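Local structure of ABC transporter periplasmic peptide-binding protein (Pseudoalteromonas, 4QFL) at residues 31-36 with 527-532; 223-228 with 241-246. The protein binds dipeptides in the periplasm, here Ala-Phe, and probably delivers them to an ABC transporter for uptake. All blocks are in the same frame, centred on the assembly; numbering follows the deposited sequence.

Overall arrangement
Close to the N terminus of the modelled chain, residues 31-36 lie on strand 30-35; almost at the other end of the chain the loop 527-532 packs against them, so interaction 1 closes a loop of 490 residues. Interaction 2 lies wholly within that loop and is far more local, a hairpin in which strand 223-228 returns as strand 241-246 after 12 residues. The two do not cross. Their centres are about 9 Å apart, and strand 241-246 lies between them, pairing in parallel with strand 30-35 and antiparallel with 223-228. Tyr33 meets Tyr244 between the two contacts, and Leu529 also reaches Tyr244, so both chain ends join the hairpin.

Interaction 1. Residues 31-36 with 527-532; sequences LVYCAE and ISLANA
Leu529 pushes its CD1 methyl into the notch between Leu31 and Tyr33, two residues that lie on the same side of strand 30-35. Leu529 CD1 comes obliquely to the ring, 4.0 Å from Tyr33 CD2, and stands more loosely, 4.4 Å, from Leu31 CD2. The other Leu31 branch, CD1, reaches the small bump of Ala532 CB at 4.1 Å. Farther along, Ile527 meets the phenol end from the opposite direction: its CG2 approaches the ring obliquely, 4.3 Å from Tyr33 CE2, and its CD1 comes to 3.3 Å from the Tyr33 OH. Tyr33 reaches this far because its CG lies anti to the backbone N (chi1 -177°), which sends the ring out toward the loop. In this family 5 solute-binding protein the contact brings the first modelled strand against the loop just before the last one, 533-534. An ST turn, with Ser528 OG accepting from Ala530 N, leads into a type I turn from Leu529 to Ala532, and this curl brings both Leu529 and Ala532 up to Leu31. Tyr244 and Leu242 of strand 241-246 also touch Leu529, and strand 30-35 is tied by the Cys34-Cys262 disulfide.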
ATOM      1  N   LEU A  31     -18.983  16.141  -0.911  1.00 21.09           N
ATOM      2  CA  LEU A  31     -17.911  16.009   0.047  1.00 22.57           C
ATOM      3  C   LEU A  31     -16.643  16.407  -0.671  1.00 18.91           C
ATOM      4  O   LEU A  31     -16.466  16.072  -1.829  1.00 20.11           O
ATOM      5  CB  LEU A  31     -17.822  14.571   0.557  1.00 20.76           C
ATOM      6  CG  LEU A  31     -16.794  14.279   1.656  1.00 24.10           C
ATOM      7  CD1 LEU A  31     -17.140  13.008   2.383  1.00 21.91           C
ATOM      8  CD2 LEU A  31     -15.384  14.184   1.092  1.00 20.73           C
ATOM      9  N   VAL A  32     -15.787  17.161   0.013  1.00 18.98           N
ATOM     10  CA  VAL A  32     -14.467  17.522  -0.495  1.00 19.37           C
ATOM     11  C   VAL A  32     -13.359  16.926   0.387  1.00 18.62           C
ATOM     12  O   VAL A  32     -13.263  17.212   1.579  1.00 19.57           O
ATOM     13  CB  VAL A  32     -14.288  19.041  -0.597  1.00 19.13           C
ATOM     14  CG1 VAL A  32     -12.900  19.369  -1.120  1.00 18.97           C
ATOM     15  CG2 VAL A  32     -15.357  19.634  -1.502  1.00 20.09           C
ATOM     16  N   TYR A  33     -12.543  16.078  -0.229  1.00 18.52           N
ATOM     17  CA  TYR A  33     -11.494  15.319   0.431  1.00 16.99           C
ATOM     18  C   TYR A  33     -10.152  15.926   0.034  1.00 17.05           C
ATOM     19  O   TYR A  33      -9.838  16.035  -1.153  1.00 18.17           O
ATOM     20  CB  TYR A  33     -11.590  13.866  -0.044  1.00 16.69           C
ATOM     21  CG  TYR A  33     -10.619  12.879   0.571  1.00 20.19           C
ATOM     22  CD1 TYR A  33      -9.285  12.826   0.159  1.00 20.69           C
ATOM     23  CD2 TYR A  33     -11.042  11.966   1.533  1.00 19.06           C
ATOM     24  CE1 TYR A  33      -8.397  11.906   0.707  1.00 19.48           C
ATOM     25  CE2 TYR A  33     -10.165  11.046   2.084  1.00 18.64           C
ATOM     26  CZ  TYR A  33      -8.847  11.016   1.665  1.00 20.60           C
ATOM     27  OH  TYR A  33      -7.969  10.101   2.209  1.00 25.43           O
ATOM     28  N   CYS A  34      -9.367  16.337   1.027  1.00 18.32           N
ATOM     29  CA  CYS A  34      -8.025  16.884   0.787  1.00 20.00           C
ATOM     30  C   CYS A  34      -7.017  15.762   0.702  1.00 19.55           C
ATOM     31  O   CYS A  34      -6.674  15.161   1.722  1.00 18.18           O
ATOM     32  CB  CYS A  34      -7.591  17.829   1.908  1.00 20.52           C
ATOM     33  SG  CYS A  34      -7.757  19.604   1.531  1.00 32.05           S
ATOM     34  N   ALA A  35      -6.538  15.512  -0.514  1.00 19.24           N
ATOM     35  CA  ALA A  35      -5.637  14.396  -0.815  1.00 18.92           C
ATOM     36  C   ALA A  35      -4.170  14.816  -0.870  1.00 17.29           C
ATOM     37  O   ALA A  35      -3.837  15.902  -1.343  1.00 18.51           O
ATOM     38  CB  ALA A  35      -6.040  13.763  -2.124  1.00 19.06           C
ATOM     39  N   GLU A  36      -3.290  13.941  -0.401  1.00 17.47           N
ATOM     40  CA  GLU A  36      -1.874  14.277  -0.290  1.00 17.49           C
ATOM     41  C   GLU A  36      -1.070  14.129  -1.596  1.00 18.55           C
ATOM     42  O   GLU A  36       0.086  14.539  -1.665  1.00 20.28           O
ATOM     43  CB  GLU A  36      -1.219  13.481   0.852  1.00 16.15           C
ATOM     44  CG  GLU A  36      -0.891  12.010   0.540  1.00 15.99           C
ATOM     45  CD  GLU A  36      -2.040  11.063   0.808  1.00 17.64           C
ATOM     46  OE1 GLU A  36      -3.194  11.521   0.980  1.00 17.20           O
ATOM     47  OE2 GLU A  36      -1.788   9.841   0.858  1.00 15.62           O
ATOM     48  N   ILE A 527      -8.493   3.711   2.378  1.00 21.39           N
ATOM     49  CA  ILE A 527      -9.634   4.464   2.873  1.00 20.33           C
ATOM     50  C   ILE A 527     -10.854   4.194   1.991  1.00 21.34           C
ATOM     51  O   ILE A 527     -10.708   3.961   0.796  1.00 18.83           O
ATOM     52  CB  ILE A 527      -9.304   5.974   2.864  1.00 19.89           C
ATOM     53  CG1 ILE A 527      -8.618   6.377   4.173  1.00 26.09           C
ATOM     54  CG2 ILE A 527     -10.542   6.795   2.622  1.00 22.37           C
ATOM     55  CD1 ILE A 527      -7.470   7.380   4.003  1.00 26.17           C
ATOM     56  N   SER A 528     -12.051   4.208   2.579  1.00 21.22           N
ATOM     57  CA  SER A 528     -13.276   4.083   1.785  1.00 19.17           C
ATOM     58  C   SER A 528     -14.288   5.153   2.133  1.00 20.33           C
ATOM     59  O   SER A 528     -14.554   5.407   3.307  1.00 20.19           O
ATOM     60  CB  SER A 528     -13.914   2.703   1.943  1.00 20.41           C
ATOM     61  OG  SER A 528     -15.178   2.652   1.300  1.00 19.78           O
ATOM     62  N   LEU A 529     -14.840   5.780   1.097  1.00 19.56           N
ATOM     63  CA  LEU A 529     -15.913   6.760   1.254  1.00 20.01           C
ATOM     64  C   LEU A 529     -17.228   6.193   0.741  1.00 17.12           C
ATOM     65  O   LEU A 529     -18.178   6.929   0.512  1.00 19.33           O
ATOM     66  CB  LEU A 529     -15.585   8.052   0.507  1.00 20.36           C
ATOM     67  CG  LEU A 529     -14.285   8.786   0.852  1.00 19.46           C
ATOM     68  CD1 LEU A 529     -14.165  10.059   0.026  1.00 21.64           C
ATOM     69  CD2 LEU A 529     -14.176   9.101   2.334  1.00 21.95           C
ATOM     70  N   ALA A 530     -17.268   4.879   0.563  1.00 20.11           N
ATOM     71  CA  ALA A 530     -18.453   4.187   0.069  1.00 20.48           C
ATOM     72  C   ALA A 530     -19.707   4.477   0.891  1.00 22.75           C
ATOM     73  O   ALA A 530     -20.807   4.554   0.342  1.00 24.66           O
ATOM     74  CB  ALA A 530     -18.202   2.683   0.009  1.00 19.15           C
ATOM     75  N   ASN A 531     -19.545   4.620   2.205  1.00 22.85           N
ATOM     76  CA  ASN A 531     -20.686   4.865   3.091  1.00 24.74           C
ATOM     77  C   ASN A 531     -20.720   6.266   3.681  1.00 21.29           C
ATOM     78  O   ASN A 531     -21.508   6.554   4.581  1.00 21.37           O
ATOM     79  CB  ASN A 531     -20.724   3.840   4.222  1.00 25.17           C
ATOM     80  CG  ASN A 531     -21.084   2.461   3.738  1.00 29.02           C
ATOM     81  OD1 ASN A 531     -22.252   2.171   3.452  1.00 33.51           O
ATOM     82  ND2 ASN A 531     -20.083   1.596   3.638  1.00 29.43           N
ATOM     83  N   ALA A 532     -19.863   7.136   3.169  1.00 23.78           N
ATOM     84  CA  ALA A 532     -19.804   8.512   3.649  1.00 24.53           C
ATOM     85  C   ALA A 532     -21.105   9.265   3.389  1.00 24.89           C
ATOM     86  O   ALA A 532     -21.806   9.004   2.409  1.00 23.03           O
ATOM     87  CB  ALA A 532     -18.641   9.243   3.001  1.00 21.40           C
TER

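Interaction 2. Residues 223-228 with 241-246; sequences LVRFYK and QLVYDI
Val224 and Tyr244 face each other as a hydrogen-bonded pair of this antiparallel hairpin: Tyr244 N gives to Val224 O at 2.8 Å, and Val224 N returns the bond to Tyr244 O. Their side chains lie alongside each other, Val224 CG1 pressed to 3.3 Å from Tyr244 CB, with the valine held at an unusual chi1 of 25°. Phe226 and Leu242 form the next such pair; Phe226 N points nearly straight at Leu242 O at 2.8 Å. On this buried side Phe226 CE2 comes to 3.9 Å from Tyr244 CE1, the rings meeting obliquely with planes at 70°, while Val224 CG2 lies above one face of the Phe226 ring, offset toward its rim. A serine in place of Tyr244 removes the ring, which would probably open a gap between Phe226, Val224 CG2 and Tyr33 and give the Phe226 ring more freedom to turn. On the other side of the sheet Leu223 CD2 meets Val243 CG1 at 4.1 Å, and Arg225 runs alongside Val243, its NH1 3.6 Å from Val243 CG2. A bend at chi3 (-52°) brings the guanidinium obliquely up to that methyl, and its NE forms a salt bridge with Glu217. Farther out, Ile55 and Gln59 of helix 50-60 cover Tyr244, and Leu60 touches Phe226. Polarity is thus divided: the face of Val224, Phe226, Leu242 and Tyr244 is held largely by packing of apolar and aromatic groups, whereas that of Arg225 and Asp245 carries charges matched by Glu217 and Lys256.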
ATOM      1  N   LEU A 223      -7.547  18.479  -9.249  1.00 20.56           N
ATOM      2  CA  LEU A 223      -8.694  17.808  -8.661  1.00 22.84           C
ATOM      3  C   LEU A 223      -9.204  16.574  -9.371  1.00 21.49           C
ATOM      4  O   LEU A 223      -8.909  16.326 -10.534  1.00 23.71           O
ATOM      5  CB  LEU A 223      -9.849  18.782  -8.416  1.00 23.76           C
ATOM      6  CG  LEU A 223     -10.562  19.480  -9.566  1.00 27.38           C
ATOM      7  CD1 LEU A 223     -11.266  18.521 -10.523  1.00 27.14           C
ATOM      8  CD2 LEU A 223     -11.564  20.448  -8.971  1.00 30.56           C
ATOM      9  N   VAL A 224      -9.969  15.793  -8.625  1.00 19.76           N
ATOM     10  CA  VAL A 224     -10.720  14.700  -9.194  1.00 19.46           C
ATOM     11  C   VAL A 224     -12.161  14.809  -8.710  1.00 20.44           C
ATOM     12  O   VAL A 224     -12.430  15.100  -7.545  1.00 20.22           O
ATOM     13  CB  VAL A 224     -10.067  13.323  -8.912  1.00 20.46           C
ATOM     14  CG1 VAL A 224      -9.214  13.383  -7.675  1.00 25.16           C
ATOM     15  CG2 VAL A 224     -11.109  12.218  -8.832  1.00 19.40           C
ATOM     16  N   ARG A 225     -13.084  14.634  -9.647  1.00 19.69           N
ATOM     17  CA  ARG A 225     -14.494  14.733  -9.368  1.00 21.20           C
ATOM     18  C   ARG A 225     -15.176  13.415  -9.742  1.00 20.76           C
ATOM     19  O   ARG A 225     -14.997  12.902 -10.850  1.00 18.44           O
ATOM     20  CB  ARG A 225     -15.079  15.902 -10.160  1.00 25.04           C
ATOM     21  CG  ARG A 225     -16.506  16.223  -9.838  1.00 28.31           C
ATOM     22  CD  ARG A 225     -17.053  17.235 -10.828  1.00 33.52           C
ATOM     23  NE  ARG A 225     -16.200  18.414 -10.958  1.00 34.69           N
ATOM     24  CZ  ARG A 225     -16.162  19.405 -10.076  1.00 36.51           C
ATOM     25  NH1 ARG A 225     -16.909  19.351  -8.984  1.00 35.63           N
ATOM     26  NH2 ARG A 225     -15.368  20.447 -10.275  1.00 40.38           N
ATOM     27  N   PHE A 226     -15.920  12.863  -8.784  1.00 19.58           N
ATOM     28  CA  PHE A 226     -16.756  11.688  -8.989  1.00 21.89           C
ATOM     29  C   PHE A 226     -18.201  12.048  -8.660  1.00 25.03           C
ATOM     30  O   PHE A 226     -18.467  13.001  -7.910  1.00 24.10           O
ATOM     31  CB  PHE A 226     -16.372  10.551  -8.036  1.00 20.59           C
ATOM     32  CG  PHE A 226     -14.989   9.985  -8.247  1.00 19.54           C
ATOM     33  CD1 PHE A 226     -14.354  10.056  -9.478  1.00 17.90           C
ATOM     34  CD2 PHE A 226     -14.335   9.355  -7.196  1.00 19.24           C
ATOM     35  CE1 PHE A 226     -13.090   9.522  -9.655  1.00 16.72           C
ATOM     36  CE2 PHE A 226     -13.062   8.816  -7.367  1.00 19.29           C
ATOM     37  CZ  PHE A 226     -12.442   8.904  -8.604  1.00 18.64           C
ATOM     38  N   TYR A 227     -19.141  11.284  -9.202  0.52 24.24           N
ATOM     39  CA  TYR A 227     -20.531  11.436  -8.799  0.52 24.24           C
ATOM     40  C   TYR A 227     -21.170  10.105  -8.435  0.52 22.50           C
ATOM     41  O   TYR A 227     -20.705   9.035  -8.835  0.52 21.63           O
ATOM     42  CB  TYR A 227     -21.348  12.178  -9.858  0.52 24.30           C
ATOM     43  CG  TYR A 227     -21.523  11.438 -11.158  0.52 23.75           C
ATOM     44  CD1 TYR A 227     -20.504  11.395 -12.098  0.52 24.08           C
ATOM     45  CD2 TYR A 227     -22.715  10.797 -11.454  0.52 23.22           C
ATOM     46  CE1 TYR A 227     -20.663  10.726 -13.293  0.52 22.82           C
ATOM     47  CE2 TYR A 227     -22.887  10.131 -12.644  0.52 23.32           C
ATOM     48  CZ  TYR A 227     -21.860  10.099 -13.562  0.52 24.44           C
ATOM     49  OH  TYR A 227     -22.034   9.434 -14.751  0.52 23.52           O
ATOM     50  N   LYS A 228     -22.242  10.185  -7.664  1.00 22.69           N
ATOM     51  CA  LYS A 228     -22.905   9.003  -7.144  1.00 20.64           C
ATOM     52  C   LYS A 228     -23.369   8.051  -8.257  1.00 20.51           C
ATOM     53  O   LYS A 228     -23.892   8.476  -9.294  1.00 21.13           O
ATOM     54  CB  LYS A 228     -24.071   9.428  -6.243  1.00 20.38           C
ATOM     55  CG  LYS A 228     -25.378   8.748  -6.526  1.00 26.13           C
ATOM     56  CD  LYS A 228     -26.396   9.041  -5.434  1.00 25.08           C
ATOM     57  CE  LYS A 228     -27.562   8.067  -5.513  1.00 25.13           C
ATOM     58  NZ  LYS A 228     -28.424   8.099  -4.303  1.00 28.65           N
ATOM     59  N   GLN A 241     -21.973  14.143  -4.740  1.00 28.29           N
ATOM     60  CA  GLN A 241     -20.721  14.539  -5.341  1.00 25.99           C
ATOM     61  C   GLN A 241     -19.571  14.294  -4.384  1.00 23.94           C
ATOM     62  O   GLN A 241     -19.701  14.476  -3.176  1.00 24.86           O
ATOM     63  CB  GLN A 241     -20.747  16.018  -5.700  1.00 29.87           C
ATOM     64  CG  GLN A 241     -21.426  16.343  -7.002  1.00 34.74           C
ATOM     65  CD  GLN A 241     -21.097  17.758  -7.456  1.00 42.22           C
ATOM     66  OE1 GLN A 241     -20.308  18.459  -6.810  1.00 39.40           O
ATOM     67  NE2 GLN A 241     -21.698  18.188  -8.567  1.00 43.19           N
ATOM     68  N   LEU A 242     -18.447  13.881  -4.950  1.00 20.37           N
ATOM     69  CA  LEU A 242     -17.216  13.676  -4.216  1.00 22.35           C
ATOM     70  C   LEU A 242     -16.108  14.329  -5.016  1.00 23.75           C
ATOM     71  O   LEU A 242     -15.843  13.926  -6.151  1.00 22.01           O
ATOM     72  CB  LEU A 242     -16.912  12.186  -4.120  1.00 24.63           C
ATOM     73  CG  LEU A 242     -16.833  11.536  -2.746  1.00 27.99           C
ATOM     74  CD1 LEU A 242     -16.363  10.090  -2.924  1.00 25.04           C
ATOM     75  CD2 LEU A 242     -15.892  12.322  -1.841  1.00 24.18           C
ATOM     76  N   VAL A 243     -15.464  15.340  -4.442  1.00 19.99           N
ATOM     77  CA  VAL A 243     -14.303  15.934  -5.074  1.00 20.34           C
ATOM     78  C   VAL A 243     -13.083  15.689  -4.192  1.00 19.37           C
ATOM     79  O   VAL A 243     -13.159  15.807  -2.972  1.00 18.09           O
ATOM     80  CB  VAL A 243     -14.482  17.455  -5.295  1.00 22.30           C
ATOM     81  CG1 VAL A 243     -13.385  17.990  -6.206  1.00 23.37           C
ATOM     82  CG2 VAL A 243     -15.853  17.756  -5.884  1.00 24.70           C
ATOM     83  N   TYR A 244     -11.974  15.312  -4.824  1.00 20.23           N
ATOM     84  CA  TYR A 244     -10.671  15.270  -4.169  1.00 20.68           C
ATOM     85  C   TYR A 244      -9.857  16.503  -4.563  1.00 20.37           C
ATOM     86  O   TYR A 244      -9.664  16.792  -5.748  1.00 21.16           O
ATOM     87  CB  TYR A 244      -9.901  14.006  -4.549  1.00 18.24           C
ATOM     88  CG  TYR A 244     -10.518  12.736  -4.045  1.00 18.50           C
ATOM     89  CD1 TYR A 244     -11.562  12.134  -4.729  1.00 18.94           C
ATOM     90  CD2 TYR A 244     -10.069  12.144  -2.882  1.00 17.43           C
ATOM     91  CE1 TYR A 244     -12.139  10.974  -4.271  1.00 17.89           C
ATOM     92  CE2 TYR A 244     -10.645  10.980  -2.406  1.00 17.12           C
ATOM     93  CZ  TYR A 244     -11.675  10.398  -3.113  1.00 18.58           C
ATOM     94  OH  TYR A 244     -12.248   9.239  -2.662  1.00 19.26           O
ATOM     95  N   ASP A 245      -9.390  17.226  -3.553  1.00 20.63           N
ATOM     96  CA  ASP A 245      -8.586  18.416  -3.750  1.00 18.65           C
ATOM     97  C   ASP A 245      -7.138  18.005  -3.561  1.00 18.72           C
ATOM     98  O   ASP A 245      -6.713  17.726  -2.449  1.00 19.69           O
ATOM     99  CB  ASP A 245      -8.987  19.472  -2.717  1.00 22.17           C
ATOM    100  CG  ASP A 245      -8.190  20.751  -2.835  1.00 21.98           C
ATOM    101  OD1 ASP A 245      -7.112  20.724  -3.448  1.00 22.97           O
ATOM    102  OD2 ASP A 245      -8.640  21.788  -2.300  1.00 25.72           O
ATOM    103  N   ILE A 246      -6.392  17.932  -4.651  1.00 18.34           N
ATOM    104  CA  ILE A 246      -5.005  17.489  -4.574  1.00 16.53           C
ATOM    105  C   ILE A 246      -4.110  18.562  -3.972  1.00 17.11           C
ATOM    106  O   ILE A 246      -3.807  19.567  -4.610  1.00 16.10           O
ATOM    107  CB  ILE A 246      -4.478  17.114  -5.942  1.00 17.09           C
ATOM    108  CG1 ILE A 246      -5.416  16.101  -6.593  1.00 21.41           C
ATOM    109  CG2 ILE A 246      -3.077  16.556  -5.824  1.00 18.29           C
ATOM    110  CD1 ILE A 246      -5.600  14.863  -5.797  1.00 18.50           C
TER